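Local coordinates for hypothetical protein Atu0240 (PDB 2GAX), which is of unknown function but is probably a distant relative of the peptidyl-tRNA hydrolase 2 proteins, at residues L20-T23 with A24-S28; M61-Q65 with E66-K70; L117-D120 with R121-D125. One frame throughout, in Å; residues are numbered along the deposited sequence.

Interaction 1: L20-T23 with A24-S28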
# COMPACT_ATOMS: atom_id res chain seq x y z
N LEU A 20 -4.64 9.98 0.88
CA LEU A 20 -4.10 9.95 2.24
C LEU A 20 -4.78 8.85 3.07
O LEU A 20 -4.08 8.04 3.69
CB LEU A 20 -4.22 11.32 2.91
CG LEU A 20 -3.38 12.48 2.31
CD1 LEU A 20 -3.91 13.87 2.70
CD2 LEU A 20 -1.92 12.38 2.63
N ASN A 21 -6.11 8.81 3.04
CA ASN A 21 -6.89 7.72 3.65
C ASN A 21 -6.40 6.33 3.19
O ASN A 21 -6.08 5.48 4.03
CB ASN A 21 -8.39 7.92 3.37
CG ASN A 21 -9.26 6.81 3.94
OD1 ASN A 21 -9.28 5.68 3.43
ND2 ASN A 21 -10.04 7.14 4.96
N VAL A 22 -6.34 6.11 1.87
CA VAL A 22 -5.91 4.81 1.30
C VAL A 22 -4.47 4.45 1.73
O VAL A 22 -4.18 3.29 2.07
CB VAL A 22 -6.04 4.77 -0.25
CG1 VAL A 22 -5.42 3.49 -0.81
CG2 VAL A 22 -7.53 4.83 -0.66
N THR A 23 -3.59 5.45 1.73
CA THR A 23 -2.17 5.24 2.09
C THR A 23 -2.07 4.79 3.54
O THR A 23 -1.32 3.85 3.86
CB THR A 23 -1.32 6.51 1.85
OG1 THR A 23 -1.28 6.79 0.45
CG2 THR A 23 0.14 6.33 2.38
N ALA A 24 -2.85 5.43 4.39
CA ALA A 24 -2.85 5.12 5.82
C ALA A 24 -3.27 3.66 6.03
O ALA A 24 -2.57 2.91 6.73
CB ALA A 24 -3.78 6.06 6.55
N PHE A 25 -4.38 3.26 5.41
CA PHE A 25 -4.85 1.89 5.53
C PHE A 25 -3.90 0.86 4.93
O PHE A 25 -3.59 -0.15 5.55
CB PHE A 25 -6.24 1.75 4.94
CG PHE A 25 -7.31 2.24 5.86
CD1 PHE A 25 -7.81 1.41 6.86
CD2 PHE A 25 -7.80 3.53 5.76
CE1 PHE A 25 -8.80 1.86 7.73
CE2 PHE A 25 -8.80 3.99 6.63
CZ PHE A 25 -9.30 3.15 7.60
N LEU A 26 -3.41 1.14 3.73
CA LEU A 26 -2.44 0.22 3.11
C LEU A 26 -1.21 -0.03 4.00
O LEU A 26 -0.74 -1.17 4.12
CB LEU A 26 -2.02 0.73 1.74
CG LEU A 26 -3.10 0.77 0.65
CD1 LEU A 26 -2.57 1.53 -0.54
CD2 LEU A 26 -3.58 -0.64 0.24
N MSE A 27 -0.68 1.03 4.59
CA MSE A 27 0.52 0.95 5.41
C MSE A 27 0.27 0.17 6.69
O MSE A 27 1.17 -0.51 7.19
CB MSE A 27 1.04 2.36 5.74
CG MSE A 27 1.94 2.92 4.64
SE MSE A 27 3.56 1.77 4.41
CE MSE A 27 4.17 1.74 6.11
N SER A 28 -0.96 0.26 7.21
CA SER A 28 -1.31 -0.50 8.42
C SER A 28 -1.14 -2.00 8.15
O SER A 28 -0.68 -2.77 9.02
CB SER A 28 -2.72 -0.14 8.93
OG SER A 28 -3.75 -0.67 8.13

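Interaction 2: M61-Q65 with E66-K70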
# COMPACT_ATOMS: atom_id res chain seq x y z
N MSE A 61 3.71 6.00 -5.41
CA MSE A 61 3.52 6.12 -6.86
C MSE A 61 2.04 6.26 -7.20
O MSE A 61 1.17 6.06 -6.36
CB MSE A 61 4.10 4.90 -7.57
CG MSE A 61 5.59 4.70 -7.33
SE MSE A 61 6.13 2.88 -7.81
CE MSE A 61 5.31 1.98 -6.40
N ALA A 62 1.75 6.63 -8.45
CA ALA A 62 0.38 6.74 -8.92
C ALA A 62 0.29 6.28 -10.37
O ALA A 62 1.26 6.36 -11.11
CB ALA A 62 -0.13 8.18 -8.78
N THR A 63 -0.87 5.75 -10.75
CA THR A 63 -1.11 5.36 -12.13
C THR A 63 -2.61 5.25 -12.40
O THR A 63 -3.43 5.47 -11.51
CB THR A 63 -0.36 4.05 -12.50
OG1 THR A 63 -0.52 3.78 -13.90
CG2 THR A 63 -0.88 2.85 -11.70
N ASP A 64 -2.96 4.89 -13.64
CA ASP A 64 -4.35 4.74 -14.04
C ASP A 64 -4.97 3.39 -13.66
O ASP A 64 -4.26 2.44 -13.29
CB ASP A 64 -4.48 4.96 -15.56
CG ASP A 64 -3.67 3.95 -16.36
OD1 ASP A 64 -2.46 4.18 -16.55
OD2 ASP A 64 -4.26 2.92 -16.80
N GLN A 65 -6.29 3.31 -13.75
CA GLN A 65 -7.04 2.11 -13.36
C GLN A 65 -6.50 0.81 -13.96
O GLN A 65 -6.19 -0.14 -13.23
CB GLN A 65 -8.52 2.26 -13.68
CG GLN A 65 -9.40 1.15 -13.14
CD GLN A 65 -9.31 1.01 -11.64
OE1 GLN A 65 -8.34 0.47 -11.10
NE2 GLN A 65 -10.35 1.46 -10.95
N GLU A 66 -6.38 0.76 -15.29
CA GLU A 66 -5.95 -0.48 -15.93
C GLU A 66 -4.49 -0.79 -15.68
O GLU A 66 -4.11 -1.97 -15.61
CB GLU A 66 -6.29 -0.51 -17.42
CG GLU A 66 -7.80 -0.55 -17.67
CD GLU A 66 -8.51 -1.60 -16.82
OE1 GLU A 66 -8.13 -2.79 -16.88
OE2 GLU A 66 -9.44 -1.22 -16.08
N ALA A 67 -3.68 0.25 -15.49
CA ALA A 67 -2.29 0.02 -15.11
C ALA A 67 -2.17 -0.51 -13.67
O ALA A 67 -1.28 -1.33 -13.38
CB ALA A 67 -1.46 1.28 -15.29
N LEU A 68 -3.06 -0.07 -12.79
CA LEU A 68 -3.07 -0.57 -11.41
C LEU A 68 -3.55 -2.02 -11.36
O LEU A 68 -3.09 -2.80 -10.54
CB LEU A 68 -3.91 0.35 -10.50
CG LEU A 68 -3.85 0.25 -8.96
CD1 LEU A 68 -2.42 0.19 -8.42
CD2 LEU A 68 -4.57 1.42 -8.35
N ARG A 69 -4.46 -2.38 -12.26
CA ARG A 69 -4.90 -3.76 -12.40
C ARG A 69 -3.74 -4.72 -12.73
O ARG A 69 -3.61 -5.75 -12.08
CB ARG A 69 -6.00 -3.90 -13.45
CG ARG A 69 -6.56 -5.32 -13.53
CD ARG A 69 -7.61 -5.48 -14.61
NE ARG A 69 -8.52 -4.33 -14.65
CZ ARG A 69 -9.50 -4.11 -13.78
NH1 ARG A 69 -9.73 -4.97 -12.78
NH2 ARG A 69 -10.26 -3.03 -13.92
N LYS A 70 -2.91 -4.37 -13.72
CA LYS A 70 -1.80 -5.25 -14.09
C LYS A 70 -0.76 -5.38 -12.98
O LYS A 70 -0.24 -6.47 -12.75
CB LYS A 70 -1.15 -4.86 -15.43
CG LYS A 70 -0.91 -3.38 -15.61
CD LYS A 70 0.06 -3.07 -16.78
CE LYS A 70 0.59 -1.62 -16.70
NZ LYS A 70 1.08 -1.23 -15.31
O HOH W 1 -6.90 2.87 -17.33

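Interaction 3: L117-D120 with R121-D125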
# COMPACT_ATOMS: atom_id res chain seq x y z
N LEU A 117 3.06 -2.91 -1.22
CA LEU A 117 3.79 -4.16 -1.08
C LEU A 117 5.17 -3.90 -0.50
O LEU A 117 5.71 -2.78 -0.59
CB LEU A 117 3.89 -4.86 -2.43
CG LEU A 117 4.82 -4.33 -3.53
CD1 LEU A 117 5.11 -5.45 -4.56
CD2 LEU A 117 4.28 -3.07 -4.22
N ARG A 118 5.72 -4.94 0.12
CA ARG A 118 7.10 -5.00 0.55
C ARG A 118 7.65 -6.33 0.04
O ARG A 118 7.16 -7.40 0.44
CB ARG A 118 7.21 -4.95 2.06
CG ARG A 118 8.63 -5.17 2.60
CD ARG A 118 8.65 -5.10 4.12
NE ARG A 118 10.02 -5.04 4.64
CZ ARG A 118 10.79 -6.11 4.85
NH1 ARG A 118 10.32 -7.34 4.63
NH2 ARG A 118 12.02 -5.95 5.32
N ALA A 119 8.65 -6.27 -0.83
CA ALA A 119 9.24 -7.48 -1.40
C ALA A 119 10.66 -7.22 -1.88
O ALA A 119 11.09 -6.06 -1.99
CB ALA A 119 8.40 -7.99 -2.55
N ASP A 120 11.40 -8.29 -2.17
CA ASP A 120 12.76 -8.15 -2.68
C ASP A 120 12.80 -7.07 -3.74
O ASP A 120 11.98 -7.04 -4.65
CB ASP A 120 13.34 -9.48 -3.18
CG ASP A 120 14.11 -10.23 -2.08
OD1 ASP A 120 15.24 -10.70 -2.37
OD2 ASP A 120 13.62 -10.33 -0.93
N ARG A 121 13.75 -6.16 -3.59
CA ARG A 121 13.78 -4.92 -4.37
C ARG A 121 13.59 -5.08 -5.87
O ARG A 121 12.82 -4.33 -6.48
CB ARG A 121 15.03 -4.09 -4.03
CG ARG A 121 16.38 -4.82 -4.19
CD ARG A 121 17.53 -3.96 -3.67
NE ARG A 121 18.02 -4.40 -2.36
CZ ARG A 121 19.27 -4.80 -2.13
NH1 ARG A 121 20.17 -4.81 -3.11
NH2 ARG A 121 19.63 -5.17 -0.91
N LYS A 122 14.27 -6.06 -6.47
CA LYS A 122 14.21 -6.26 -7.93
C LYS A 122 12.81 -6.71 -8.39
O LYS A 122 12.32 -6.27 -9.44
CB LYS A 122 15.29 -7.26 -8.39
CG LYS A 122 16.73 -6.87 -7.97
CD LYS A 122 17.81 -7.65 -8.74
CE LYS A 122 17.99 -7.11 -10.18
NZ LYS A 122 18.86 -5.87 -10.25
N ILE A 123 12.18 -7.55 -7.58
CA ILE A 123 10.82 -8.01 -7.79
C ILE A 123 9.81 -6.85 -7.76
O ILE A 123 8.96 -6.75 -8.65
CB ILE A 123 10.43 -9.13 -6.75
CG1 ILE A 123 11.06 -10.46 -7.18
CG2 ILE A 123 8.92 -9.29 -6.64
CD1 ILE A 123 11.19 -11.50 -6.06
N VAL A 124 9.93 -5.96 -6.76
CA VAL A 124 9.06 -4.79 -6.65
C VAL A 124 9.08 -3.92 -7.91
O VAL A 124 8.03 -3.49 -8.39
CB VAL A 124 9.39 -3.93 -5.39
CG1 VAL A 124 8.58 -2.64 -5.39
CG2 VAL A 124 9.12 -4.73 -4.13
N ASP A 125 10.28 -3.66 -8.43
CA ASP A 125 10.44 -2.86 -9.65
C ASP A 125 9.77 -3.49 -10.89
O ASP A 125 9.22 -2.77 -11.73
CB ASP A 125 11.93 -2.61 -9.93
CG ASP A 125 12.59 -1.77 -8.85
OD1 ASP A 125 11.96 -0.80 -8.37
OD2 ASP A 125 13.74 -2.09 -8.48

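Interaction 1: L20-T23 with A24-S28
The Asn21 amide and the Phe25 ring meet one turn apart on helix 16-33, their planes 35° from each other. At the ring edge the backbone oxygen Asn21 O lies near the ring plane, 3.1 Å from Phe25 CD2. The amide approaches the same CD2-CE2 side obliquely, out of the ring plane: Asn21 OD1 is 3.5 Å from Phe25 CD2. With CG anti to the backbone N (chi1 179°), the Asn21 amide is carried along the helix towards the ring. Asn21 O also accepts the helical bond from Phe25 N, so it meets both the backbone and the ring of one residue.

Val22 and Leu26 run alongside each other on one face of the helix. Val22 CG1 and Leu26 CD1 are 3.5 Å apart, a close fit for two methyls. Val22 O accepts from Leu26 N at 2.8 Å. Further along, Ser28 OG turns back onto Phe25 O at 2.6 Å, in the carbonyl plane and on a lone pair. Thr23 OG1 is bonded to Lys19 O, one turn back.

Val22 and Leu26 are buried against the main sheet. They touch strand 4-11 at Leu10 and Val8, strand 83-86 at Tyr85, and strand 112-120 at Val113 and Ala116.

Interaction 2: M61-Q65 with E66-K70
Asp64 caps the first turn of helix 65-77 through the backbone N of Ala67. Asp64 OD2 accepts from Ala67 N at 3.0 Å, with an N-H...O angle of 151°. The donor comes from above the carboxylate plane, 57° out of it. The Asp64 carboxylate stands between the backbone N and the carbonyl carbon (chi1 61°), which turns it back over the start of the helix. Asp64 is thus an N-cap, tying the end of the strand to the helix.

The close packing lies around the methyl of Ala67. Thr63 OG1 comes within 3.0 Å of Ala67 CB, and Asp64 OD1 lies 3.3 Å from the same carbon. Thr63 OG1 also gives a weak bond to Asp64 OD1. Thr63 CG2 lies near the backbone N of Leu68. That nitrogen, Leu68 N, is held by Asp64 O at 2.8 Å.

The looser, wet side is that of the exposed Asp64 and Glu66. Here a water bridges Asp64 OD2, to which it donates, and Glu66 N, from which it accepts.

A separate clasp lies within the helix. Glu66 and Arg69 form a salt bridge, side-on, with two hydrogen bonds: Arg69 NE meets Glu66 OE1 at 2.7 Å, and Arg69 NH2 meets Glu66 OE2 at 2.9 Å. Both oxygens lie close to the guanidinium plane, so the two bonds fix the rotation of that group. Gln65 CG passes obliquely, 4.3 Å from Arg69 NH2.

Arg69 NH1 reaches on to the carbonyls of Pro107 and Ala110, and Lys70 NZ to Lys129 O. Strand 58-63 pairs with strand 4-11, where Thr63 and Leu68 both rest on Ile9.

Interaction 3: L117-D120 with R121-D125
Val124 packs on Ala119 where strand 112-120 turns into helix 121-127. Val124 CG2 is 3.7 Å from Ala119 CB and 3.2 Å from Ala119 O. The same methyl, Val124 CG2, also meets Leu117 CD1 at 4.1 Å, the two side chains running antiparallel past one another. With Val124 CG1 anti to the backbone N (chi1 173°), CG2 stands beside that N and is turned to the strand. Ile123 takes the outer side, its CD1 4.1 Å from Asp120 CB.

One backbone bond backs this packing. Val124 N donates to Asp120 O at 3.1 Å. This bond closes the first helical turn. Asp120 holds the N-cap position, but its side chain makes no capping bond. The short helix then runs back at 124° to the strand.

In the next shell, Arg121 NH2 bonds to Phe2 O, and Arg118 NE to Gln56 OE1. Arg118 NH2 also binds a phosphate ion, probably from the crystallisation liquor. Strand 112-120 is antiparallel to strand 4-11, with Leu117 bonded to Ala7 and Ala119 to Lys5 through the backbone. Leu117 leans on Ala7 and Ile9, and Val124 on Lys5.

All three interactions are local contacts, and all three involve the same mixed sheet. Interaction 1 lies within a helix that packs on the sheet, while interactions 2 and 3 are both turns from a strand into a helix. Strand 4-11 touches side chains of all three. The centres of interactions 1 and 2 are about 17 Å apart, as are those of 2 and 3; those of 1 and 3 are about 19 Å apart. No two touch. The side chain of Asp120, in interaction 3, lies about 6 Å from the phosphate ion bound by Arg118 of the same strand. That ion is probably from the crystallisation liquor, and no active site is established.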